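Local coordinates for putative uncharacterized protein SAG1039 (Streptococcus agalactiae serogroup V, PDB 3GWK), which is of unknown function but, as an ESAT-6-like member of the WXG100 family, forms a homodimer and is probably exported by a specialised secretion system, at residues Gln25-Val30 / Pro62-Phe67. Sequence-based numbering, arbitrary orientation.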
ATOM      1  N   GLN A  25       2.786   3.096   7.162  1.00 12.56           N
ATOM      2  CA  GLN A  25       1.576   3.072   7.954  1.00 13.87           C
ATOM      3  C   GLN A  25       0.303   3.079   7.074  1.00 11.90           C
ATOM      4  O   GLN A  25      -0.707   2.416   7.358  1.00 13.29           O
ATOM      5  CB  GLN A  25       1.588   4.233   8.908  1.00 15.82           C
ATOM      6  CG  GLN A  25       2.688   4.103   9.984  1.00 22.31           C
ATOM      7  CD  GLN A  25       2.851   5.384  10.752  1.00 29.07           C
ATOM      8  OE1 GLN A  25       1.900   5.900  11.312  1.00 33.52           O
ATOM      9  NE2 GLN A  25       4.071   5.933  10.762  1.00 26.21           N
ATOM     10  N   GLN A  26       0.343   3.901   6.024  1.00 12.24           N
ATOM     11  CA  GLN A  26      -0.830   4.017   5.126  1.00 12.80           C
ATOM     12  C   GLN A  26      -1.110   2.689   4.419  1.00 12.79           C
ATOM     13  O   GLN A  26      -2.244   2.249   4.313  1.00 13.89           O
ATOM     14  CB  GLN A  26      -0.599   5.109   4.152  1.00 14.01           C
ATOM     15  CG  GLN A  26      -0.783   6.523   4.669  1.00 19.79           C
ATOM     16  CD  GLN A  26      -0.325   7.518   3.549  1.00 33.42           C
ATOM     17  OE1 GLN A  26       0.876   7.612   3.241  1.00 28.77           O
ATOM     18  NE2 GLN A  26      -1.275   8.232   2.971  1.00 53.67           N
ATOM     19  N   VAL A  27      -0.057   2.018   3.949  1.00 13.11           N
ATOM     20  CA  VAL A  27      -0.201   0.724   3.275  1.00 13.94           C
ATOM     21  C   VAL A  27      -0.787  -0.315   4.263  1.00 14.81           C
ATOM     22  O   VAL A  27      -1.708  -1.071   3.910  1.00 14.53           O
ATOM     23  CB  VAL A  27       1.187   0.267   2.703  1.00 15.12           C
ATOM     24  CG1 VAL A  27       1.151  -1.186   2.198  1.00 18.78           C
ATOM     25  CG2 VAL A  27       1.617   1.185   1.556  1.00 17.57           C
ATOM     26  N   THR A  28      -0.251  -0.368   5.465  1.00 13.78           N
ATOM     27  CA  THR A  28      -0.752  -1.299   6.468  1.00 14.84           C
ATOM     28  C   THR A  28      -2.204  -1.065   6.733  1.00 13.57           C
ATOM     29  O   THR A  28      -2.992  -2.027   6.855  1.00 14.70           O
ATOM     30  CB  THR A  28       0.101  -1.185   7.766  1.00 14.09           C
ATOM     31  OG1 THR A  28       1.417  -1.627   7.440  1.00 15.74           O
ATOM     32  CG2 THR A  28      -0.497  -2.023   8.907  1.00 16.63           C
ATOM     33  N   GLU A  29      -2.614   0.186   6.860  1.00 13.97           N
ATOM     34  CA  GLU A  29      -4.043   0.481   7.151  0.52 15.58           C
ATOM     35  C   GLU A  29      -4.925   0.039   5.995  1.00 13.19           C
ATOM     36  O   GLU A  29      -5.985  -0.510   6.241  1.00 14.22           O
ATOM     37  CB  GLU A  29      -4.384   1.952   7.483  0.52 22.42           C
ATOM     38  CG  GLU A  29      -5.889   2.055   8.080  0.52 26.18           C
ATOM     39  CD  GLU A  29      -6.315   0.795   9.003  0.52 36.08           C
ATOM     40  OE1 GLU A  29      -7.084  -0.165   8.626  0.52 21.76           O
ATOM     41  OE2 GLU A  29      -5.801   0.704  10.127  0.52 34.35           O
ATOM     42  N   VAL A  30      -4.520   0.325   4.768  1.00 14.24           N
ATOM     43  CA  VAL A  30      -5.318  -0.103   3.619  1.00 14.30           C
ATOM     44  C   VAL A  30      -5.459  -1.631   3.660  1.00 14.77           C
ATOM     45  O   VAL A  30      -6.567  -2.185   3.507  1.00 15.28           O
ATOM     46  CB  VAL A  30      -4.725   0.349   2.290  1.00 13.19           C
ATOM     47  CG1 VAL A  30      -5.497  -0.360   1.111  1.00 15.57           C
ATOM     48  CG2 VAL A  30      -4.804   1.830   2.136  1.00 14.98           C
ATOM     49  N   PRO A  62       0.643 -10.918   1.242  1.00 30.91           N
ATOM     50  CA  PRO A  62       1.963 -10.933   1.922  1.00 34.09           C
ATOM     51  C   PRO A  62       2.994 -10.013   1.281  1.00 29.54           C
ATOM     52  O   PRO A  62       3.843  -9.506   1.999  1.00 30.31           O
ATOM     53  CB  PRO A  62       2.438 -12.412   1.785  1.00 36.92           C
ATOM     54  CG  PRO A  62       1.294 -13.144   1.275  1.00 33.30           C
ATOM     55  CD  PRO A  62       0.267 -12.250   0.717  1.00 37.80           C
ATOM     56  N   LYS A  63       2.889  -9.717  -0.019  1.00 29.08           N
ATOM     57  CA  LYS A  63       3.743  -8.758  -0.680  1.00 28.90           C
ATOM     58  C   LYS A  63       3.485  -7.340  -0.218  1.00 20.33           C
ATOM     59  O   LYS A  63       4.399  -6.571  -0.033  1.00 22.47           O
ATOM     60  CB  LYS A  63       3.540  -8.868  -2.191  1.00 31.17           C
ATOM     61  CG  LYS A  63       3.852 -10.310  -2.661  1.00 37.99           C
ATOM     62  CD  LYS A  63       5.372 -10.392  -3.086  1.00 27.16           C
ATOM     63  CE  LYS A  63       6.345 -10.981  -2.198  1.00 38.35           C
ATOM     64  NZ  LYS A  63       6.873 -12.189  -2.918  1.00 42.16           N
ATOM     65  N   ILE A  64       2.245  -7.035   0.048  1.00 21.37           N
ATOM     66  CA  ILE A  64       1.884  -5.746   0.605  1.00 17.29           C
ATOM     67  C   ILE A  64       2.436  -5.600   2.045  1.00 17.35           C
ATOM     68  O   ILE A  64       3.012  -4.549   2.400  1.00 16.47           O
ATOM     69  CB  ILE A  64       0.349  -5.566   0.579  1.00 17.46           C
ATOM     70  CG1 ILE A  64      -0.173  -5.844  -0.849  1.00 23.14           C
ATOM     71  CG2 ILE A  64       0.034  -4.121   1.058  1.00 20.91           C
ATOM     72  CD1 ILE A  64       0.560  -5.146  -2.011  1.00 23.49           C
ATOM     73  N   THR A  65       2.309  -6.675   2.834  1.00 18.58           N
ATOM     74  CA  THR A  65       2.911  -6.667   4.173  1.00 18.34           C
ATOM     75  C   THR A  65       4.429  -6.469   4.088  1.00 14.70           C
ATOM     76  O   THR A  65       5.002  -5.645   4.829  1.00 15.14           O
ATOM     77  CB  THR A  65       2.546  -7.935   4.904  1.00 21.78           C
ATOM     78  OG1 THR A  65       1.127  -8.015   5.043  1.00 26.02           O
ATOM     79  CG2 THR A  65       3.208  -7.990   6.318  1.00 21.70           C
ATOM     80  N   GLU A  66       5.064  -7.155   3.162  1.00 18.93           N
ATOM     81  CA  GLU A  66       6.518  -6.990   3.000  0.50 16.54           C
ATOM     82  C   GLU A  66       6.858  -5.572   2.600  1.00 17.62           C
ATOM     83  O   GLU A  66       7.884  -5.021   3.011  1.00 15.87           O
ATOM     84  CB  GLU A  66       7.158  -7.927   1.973  0.50 17.78           C
ATOM     85  CG  GLU A  66       8.768  -7.716   1.775  0.50 17.96           C
ATOM     86  CD  GLU A  66       9.538  -7.744   3.079  0.50 23.96           C
ATOM     87  OE1 GLU A  66      10.419  -7.028   3.312  0.50 17.78           O
ATOM     88  OE2 GLU A  66       9.141  -8.454   4.002  0.50 16.75           O
ATOM     89  N   PHE A  67       6.051  -4.997   1.721  1.00 18.79           N
ATOM     90  CA  PHE A  67       6.336  -3.646   1.286  1.00 16.72           C
ATOM     91  C   PHE A  67       6.242  -2.694   2.461  1.00 14.59           C
ATOM     92  O   PHE A  67       7.104  -1.829   2.634  1.00 13.96           O
ATOM     93  CB  PHE A  67       5.341  -3.282   0.179  1.00 16.91           C
ATOM     94  CG  PHE A  67       5.616  -1.940  -0.514  1.00 16.36           C
ATOM     95  CD1 PHE A  67       6.803  -1.717  -1.246  1.00 17.12           C
ATOM     96  CD2 PHE A  67       4.689  -0.904  -0.472  1.00 14.77           C
ATOM     97  CE1 PHE A  67       6.995  -0.540  -1.914  1.00 16.83           C
ATOM     98  CE2 PHE A  67       4.926   0.281  -1.150  1.00 16.34           C
ATOM     99  CZ  PHE A  67       6.102   0.458  -1.848  1.00 18.67           C
TER
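With chi1 at 170°, V27 carries CG1 opposite its own backbone N, pointing at the facing helix, while CG2 stands beside that N; I64 likewise sets its CG2 branch opposite its backbone N and CG1 beside it. The two methyls meet between the antiparallel arms of the WXG100 helical hairpin, helix 10-44 and helix 51-95; two such hairpins, one from each subunit, pair in the homodimer as a four-helix bundle. V27 CG1 lies 3.3 Å from I64 CG2, closer than carbons usually approach, and the side chains cross at about a right angle. The same V27 CG1 also sits 3.8 Å from the carbonyl oxygen I64 O, so this methyl rests on the backbone of helix 51-95 as well as on its side chain. The CA atoms of V27 and I64 are 7.3 Å apart, a short separation that lets so small a side chain span the interface. Helix 51-95 is kinked at P62 and K63, whose N atoms lack bonds to the preceding turn. No hydrogen bond joins the two segments; the side-chain contacts are all between apolar groups, and all three touching residues are buried. Within the hairpin the seam runs on, V27 also touching A68 and I64 touching L31. I64 and F67 also help form the dimer interface: I64 packs on F67 of the second subunit and F67 on I64 of that subunit, while the F67 ring meets F57 of the second subunit with the planes inclined at about 60°. V27's other methyl serves the second neighbour within the chain: CG2 reaches the edge of the F67 ring, near the ring plane, 4.2 Å from CD2.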